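Local coordinates for protein kcn28 (Kitasatospora, PDB 6J31) that is of unknown function but has the GT-B fold, its C-terminal part belonging to the erythromycin biosynthesis protein CIII-like family, at residues A291-E294 against Q295-V298; R341-I345 against A346-P350. All blocks are in the same frame, centred on the assembly; numbering follows the deposited sequence.

Contact 1. Residues A291-E294 against Q295-V298; sequences AVLE and QADV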
ATOM      1  N   ALA A 291      -0.392 -17.076   5.946  1.00 55.49           N
ATOM      2  CA  ALA A 291      -0.382 -18.378   6.607  1.00 55.09           C
ATOM      3  C   ALA A 291       0.171 -18.270   8.023  1.00 54.65           C
ATOM      4  O   ALA A 291      -0.376 -18.866   8.960  1.00 54.55           O
ATOM      5  CB  ALA A 291       0.424 -19.382   5.786  1.00 54.54           C
ATOM      6  N   VAL A 292       1.278 -17.545   8.196  1.00 53.72           N
ATOM      7  CA  VAL A 292       1.851 -17.378   9.528  1.00 53.21           C
ATOM      8  C   VAL A 292       0.912 -16.576  10.421  1.00 51.39           C
ATOM      9  O   VAL A 292       0.737 -16.897  11.603  1.00 50.65           O
ATOM     10  CB  VAL A 292       3.241 -16.721   9.433  1.00 53.32           C
ATOM     11  CG1 VAL A 292       3.806 -16.458  10.823  1.00 54.58           C
ATOM     12  CG2 VAL A 292       4.182 -17.599   8.636  1.00 53.16           C
ATOM     13  N   LEU A 293       0.293 -15.524   9.876  1.00 50.43           N
ATOM     14  CA  LEU A 293      -0.641 -14.724  10.664  1.00 51.33           C
ATOM     15  C   LEU A 293      -1.844 -15.541  11.112  1.00 54.40           C
ATOM     16  O   LEU A 293      -2.453 -15.233  12.142  1.00 53.19           O
ATOM     17  CB  LEU A 293      -1.098 -13.503   9.867  1.00 48.68           C
ATOM     18  CG  LEU A 293      -0.012 -12.459   9.595  1.00 45.66           C
ATOM     19  CD1 LEU A 293      -0.574 -11.284   8.805  1.00 44.54           C
ATOM     20  CD2 LEU A 293       0.639 -11.995  10.897  1.00 43.63           C
ATOM     21  N   GLU A 294      -2.185 -16.595  10.365  1.00 59.69           N
ATOM     22  CA  GLU A 294      -3.286 -17.465  10.761  1.00 65.77           C
ATOM     23  C   GLU A 294      -3.035 -18.097  12.123  1.00 65.16           C
ATOM     24  O   GLU A 294      -3.986 -18.380  12.860  1.00 65.71           O
ATOM     25  CB  GLU A 294      -3.493 -18.555   9.709  1.00 72.81           C
ATOM     26  CG  GLU A 294      -4.900 -18.630   9.142  1.00 79.13           C
ATOM     27  CD  GLU A 294      -5.070 -19.781   8.163  1.00 83.66           C
ATOM     28  OE1 GLU A 294      -4.614 -19.650   7.005  1.00 84.72           O
ATOM     29  OE2 GLU A 294      -5.661 -20.812   8.550  1.00 86.25           O
ATOM     30  N   GLN A 295      -1.770 -18.323  12.472  1.00 64.26           N
ATOM     31  CA  GLN A 295      -1.399 -18.953  13.731  1.00 63.73           C
ATOM     32  C   GLN A 295      -0.671 -17.989  14.658  1.00 60.13           C
ATOM     33  O   GLN A 295      -0.168 -18.409  15.705  1.00 60.32           O
ATOM     34  CB  GLN A 295      -0.514 -20.175  13.465  1.00 66.83           C
ATOM     35  CG  GLN A 295      -0.997 -21.084  12.339  1.00 69.52           C
ATOM     36  CD  GLN A 295      -2.156 -21.974  12.736  1.00 72.16           C
ATOM     37  OE1 GLN A 295      -2.237 -22.444  13.870  1.00 73.19           O
ATOM     38  NE2 GLN A 295      -3.059 -22.219  11.793  1.00 73.06           N
ATOM     39  N   ALA A 296      -0.591 -16.712  14.292  1.00 56.38           N
ATOM     40  CA  ALA A 296       0.190 -15.744  15.045  1.00 54.34           C
ATOM     41  C   ALA A 296      -0.596 -15.153  16.212  1.00 53.35           C
ATOM     42  O   ALA A 296      -1.816 -14.968  16.149  1.00 51.85           O
ATOM     43  CB  ALA A 296       0.672 -14.621  14.127  1.00 52.66           C
ATOM     44  N   ASP A 297       0.132 -14.841  17.284  1.00 53.11           N
ATOM     45  CA  ASP A 297      -0.424 -14.121  18.419  1.00 54.04           C
ATOM     46  C   ASP A 297       0.004 -12.660  18.460  1.00 52.19           C
ATOM     47  O   ASP A 297      -0.651 -11.859  19.135  1.00 51.30           O
ATOM     48  CB  ASP A 297      -0.022 -14.814  19.729  1.00 55.86           C
ATOM     49  CG  ASP A 297      -0.566 -16.234  19.827  1.00 56.46           C
ATOM     50  OD1 ASP A 297      -1.772 -16.388  20.112  1.00 56.44           O
ATOM     51  OD2 ASP A 297       0.203 -17.198  19.618  1.00 56.39           O
ATOM     52  N   VAL A 298       1.076 -12.300  17.756  1.00 50.20           N
ATOM     53  CA  VAL A 298       1.498 -10.912  17.617  1.00 49.16           C
ATOM     54  C   VAL A 298       2.252 -10.785  16.303  1.00 47.43           C
ATOM     55  O   VAL A 298       2.810 -11.759  15.792  1.00 46.99           O
ATOM     56  CB  VAL A 298       2.354 -10.426  18.813  1.00 49.40           C
ATOM     57  CG1 VAL A 298       3.747 -10.994  18.737  1.00 50.00           C
ATOM     58  CG2 VAL A 298       2.406  -8.906  18.848  1.00 47.96           C
TER

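Contact 2. Residues R341-I345 against A346-P350; sequences RRIDI and ATVTP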
ATOM      1  N   ARG A 341       0.960  -1.303  19.557  1.00 51.94           N
ATOM      2  CA  ARG A 341       1.939  -0.553  20.328  1.00 55.86           C
ATOM      3  C   ARG A 341       2.984  -0.032  19.352  1.00 55.80           C
ATOM      4  O   ARG A 341       3.393  -0.753  18.436  1.00 54.46           O
ATOM      5  CB  ARG A 341       2.616  -1.445  21.379  1.00 59.84           C
ATOM      6  CG  ARG A 341       1.776  -1.794  22.609  1.00 63.63           C
ATOM      7  CD  ARG A 341       2.288  -1.180  23.901  1.00 67.04           C
ATOM      8  NE  ARG A 341       1.838  -1.943  25.067  1.00 70.64           N
ATOM      9  CZ  ARG A 341       0.573  -2.095  25.448  1.00 73.39           C
ATOM     10  NH1 ARG A 341      -0.413  -1.535  24.760  1.00 74.36           N
ATOM     11  NH2 ARG A 341       0.296  -2.820  26.525  1.00 74.37           N
ATOM     12  N   ARG A 342       3.407   1.215  19.527  1.00 56.96           N
ATOM     13  CA  ARG A 342       4.413   1.812  18.658  1.00 58.33           C
ATOM     14  C   ARG A 342       5.783   1.797  19.330  1.00 61.08           C
ATOM     15  O   ARG A 342       5.903   2.089  20.523  1.00 63.42           O
ATOM     16  CB  ARG A 342       4.017   3.242  18.280  1.00 57.09           C
ATOM     17  CG  ARG A 342       4.983   3.945  17.342  1.00 55.23           C
ATOM     18  CD  ARG A 342       4.420   5.286  16.898  1.00 54.12           C
ATOM     19  NE  ARG A 342       5.346   6.020  16.040  1.00 53.57           N
ATOM     20  CZ  ARG A 342       5.015   7.090  15.322  1.00 52.59           C
ATOM     21  NH1 ARG A 342       3.774   7.559  15.357  1.00 52.11           N
ATOM     22  NH2 ARG A 342       5.926   7.693  14.567  1.00 51.51           N
ATOM     23  N   ILE A 343       6.816   1.438  18.560  1.00 62.56           N
ATOM     24  CA  ILE A 343       8.194   1.425  19.037  1.00 63.90           C
ATOM     25  C   ILE A 343       9.100   2.061  17.989  1.00 69.44           C
ATOM     26  O   ILE A 343       8.735   2.201  16.820  1.00 68.23           O
ATOM     27  CB  ILE A 343       8.706   0.004  19.365  1.00 60.39           C
ATOM     28  CG1 ILE A 343       8.858  -0.816  18.082  1.00 58.50           C
ATOM     29  CG2 ILE A 343       7.782  -0.693  20.348  1.00 60.12           C
ATOM     30  CD1 ILE A 343       9.479  -2.172  18.307  1.00 57.43           C
ATOM     31  N   ASP A 344      10.293   2.455  18.430  1.00 76.86           N
ATOM     32  CA  ASP A 344      11.341   2.965  17.551  1.00 83.14           C
ATOM     33  C   ASP A 344      12.474   1.948  17.507  1.00 88.15           C
ATOM     34  O   ASP A 344      13.038   1.601  18.550  1.00 88.86           O
ATOM     35  CB  ASP A 344      11.860   4.325  18.026  1.00 84.69           C
ATOM     36  CG  ASP A 344      12.759   5.010  16.996  1.00 85.57           C
ATOM     37  OD1 ASP A 344      13.352   4.322  16.138  1.00 85.53           O
ATOM     38  OD2 ASP A 344      12.879   6.253  17.050  1.00 86.12           O
ATOM     39  N   ILE A 345      12.804   1.477  16.300  1.00 91.93           N
ATOM     40  CA  ILE A 345      13.834   0.454  16.136  1.00 96.02           C
ATOM     41  C   ILE A 345      15.175   0.936  16.674  1.00 97.04           C
ATOM     42  O   ILE A 345      15.952   0.149  17.230  1.00 98.25           O
ATOM     43  CB  ILE A 345      13.931   0.037  14.655  1.00 97.93           C
ATOM     44  CG1 ILE A 345      13.061  -1.190  14.391  1.00 99.03           C
ATOM     45  CG2 ILE A 345      15.376  -0.223  14.240  1.00 98.40           C
ATOM     46  CD1 ILE A 345      13.185  -1.713  12.992  1.00 99.24           C
ATOM     47  N   ALA A 346      15.463   2.232  16.535  1.00 95.99           N
ATOM     48  CA  ALA A 346      16.737   2.766  17.006  1.00 94.50           C
ATOM     49  C   ALA A 346      16.859   2.662  18.522  1.00 92.10           C
ATOM     50  O   ALA A 346      17.912   2.272  19.039  1.00 93.09           O
ATOM     51  CB  ALA A 346      16.896   4.217  16.555  1.00 94.71           C
ATOM     52  N   THR A 347      15.800   3.005  19.252  1.00 88.29           N
ATOM     53  CA  THR A 347      15.863   3.124  20.701  1.00 85.89           C
ATOM     54  C   THR A 347      15.189   1.983  21.453  1.00 84.25           C
ATOM     55  O   THR A 347      15.174   2.009  22.687  1.00 84.25           O
ATOM     56  CB  THR A 347      15.254   4.463  21.136  1.00 85.72           C
ATOM     57  OG1 THR A 347      13.824   4.375  21.105  1.00 85.29           O
ATOM     58  CG2 THR A 347      15.710   5.577  20.209  1.00 85.90           C
ATOM     59  N   VAL A 348      14.625   0.989  20.762  1.00 82.91           N
ATOM     60  CA  VAL A 348      13.902  -0.076  21.451  1.00 81.35           C
ATOM     61  C   VAL A 348      14.876  -0.968  22.215  1.00 81.33           C
ATOM     62  O   VAL A 348      15.963  -1.306  21.728  1.00 81.31           O
ATOM     63  CB  VAL A 348      13.038  -0.882  20.462  1.00 80.01           C
ATOM     64  CG1 VAL A 348      13.890  -1.528  19.372  1.00 79.54           C
ATOM     65  CG2 VAL A 348      12.197  -1.915  21.207  1.00 79.57           C
ATOM     66  N   THR A 349      14.482  -1.350  23.460  1.00 81.49           N
ATOM     67  CA  THR A 349      15.150  -2.177  24.453  1.00 82.54           C
ATOM     68  C   THR A 349      14.589  -3.599  24.439  1.00 84.02           C
ATOM     69  O   THR A 349      13.426  -3.806  24.077  1.00 83.93           O
ATOM     70  CB  THR A 349      14.958  -1.537  25.842  1.00 81.44           C
ATOM     71  OG1 THR A 349      15.942  -0.515  26.041  1.00 81.40           O
ATOM     72  CG2 THR A 349      15.020  -2.545  26.988  1.00 81.19           C
ATOM     73  N   PRO A 350      15.391  -4.612  24.802  1.00 86.58           N
ATOM     74  CA  PRO A 350      14.846  -5.982  24.863  1.00 88.20           C
ATOM     75  C   PRO A 350      13.650  -6.136  25.793  1.00 90.22           C
ATOM     76  O   PRO A 350      12.682  -6.812  25.426  1.00 89.89           O
ATOM     77  CB  PRO A 350      16.053  -6.806  25.335  1.00 87.88           C
ATOM     78  CG  PRO A 350      17.224  -6.059  24.796  1.00 87.18           C
ATOM     79  CD  PRO A 350      16.862  -4.602  24.913  1.00 87.06           C
TER

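Contact 1. Residues A291-E294 against Q295-V298
Ala296 tucks its methyl group back against the turn of helix 289-294 that precedes it, and its CB lies 3.4 Å from Val292 O. The same methyl faces Leu293, with 3.7 Å between Ala296 CB and Leu293 CA and a looser 4.2 Å between Ala296 CB and Leu293 CD2. Beyond that branch, the leucine packs on Leu232 and on helix 305-314, making this apolar side of the turn the buried one.

Gln295 can be followed along its whole length, because it folds back over the peptide it has just left. CB sits 3.5 Å from Glu294 C, and CG is almost as near to that carbonyl carbon. The bend comes next: chi2 of -77° keeps the chain from running straight out, bringing Gln295 CD to 4.0 Å from Glu294 O. At the tip, NE2 lies a little farther from the same oxygen, too far for a hydrogen bond. The side chain also touches Trp221.

Two backbone bonds hold the turn, each spanning three residues. Gln295 N gives its hydrogen to Val292 O over 3.0 Å, with an angle of 145° at the hydrogen, and it approaches from well above the carbonyl plane. Ala296 N reaches Leu293 O at 3.2 Å, a weak bond. Val292 O is also close to Ala296 N, but the angle there is too poor for a bond.

Ala296 is extended, Asp297 bends once more, and the strand begins at Val298. Asp297 OD2 takes a hydrogen bond from Val230 N, and Val298 pairs with Leu232 as strand 298-301 joins strand 229-234. A helix whose carbonyls are met by amides three residues on, passing through a short loop into a parallel strand, is a helix-to-strand connection of a Rossmann-like domain, here the C-terminal one of the GT-B fold.

Contact 2. Residues R341-I345 against A346-P350
Asp344 and Ala346 meet through a side-chain to backbone hydrogen bond that starts a tight turn: Ala346 N donates to Asp344 OD1 over 3.0 Å, with an angle of 153° at the hydrogen. The donor stands above the carboxylate plane, about 45° out of it. The aspartate's CG is anti to the backbone N (chi1 -169°), which lays the carboxylate alongside the chain as it runs on to Ala346. The methyl of Ala346 packs beside OD1 as well.

The backbone bonds converge on the same residue. Asp344 O receives two amides, Thr347 N at 3.2 Å and Val348 N at 2.8 Å. Both bonds are weak because the hydrogens point poorly at the oxygen they share. Ile345 and Ala346 have helix-like backbone angles, so the chain folds round tightly.

Van der Waals approaches to carbonyl oxygens form a third group. Val348 CB lies 3.1 Å from Asp344 O, and its CG1, placed between the backbone N and the carbonyl carbon, is 3.4 Å from Ile345 O.

The apolar contact is made by the other branch, Val348 CG2, with Ile343 CD1 4.0 Å away; the two side chains run at a slant to each other. Leu353 of the following helix touches both, while Phe245 of helix 243-253 packs on Val348 and Ile345.

On the exposed side, Thr347 OG1 lies 3.7 Å from Asp344 CB, and the hydroxyl forms a weak hydrogen bond with Arg352.

The aspartate's side chain bonded two residues ahead makes an Asx turn. With its carbonyl weakly bonded three and four residues ahead, it gives an Asx motif. Here that motif turns the chain from edge strand 340-342 into helix 350-362, a strand-to-helix loop of the Rossmann-like C-terminal domain.

Overall arrangement
Both contacts are local turns of the C-terminal domain, and they follow in series without nesting or crossing. Coming from edge strand 281-284, the chain passes through helix 289-294, and contact 1 closes the turn that delivers it to strand 298-301 beside strand 229-234. Helix 305-314, strand 318-320 and helix 327-336 come next. Strand 340-342 then forms the opposite edge of the six-stranded parallel β-sheet, and contact 2 closes the loop into helix 350-362. One contact therefore leads into a strand and the other out of one. Their centres are 21 Å apart and the two do not touch.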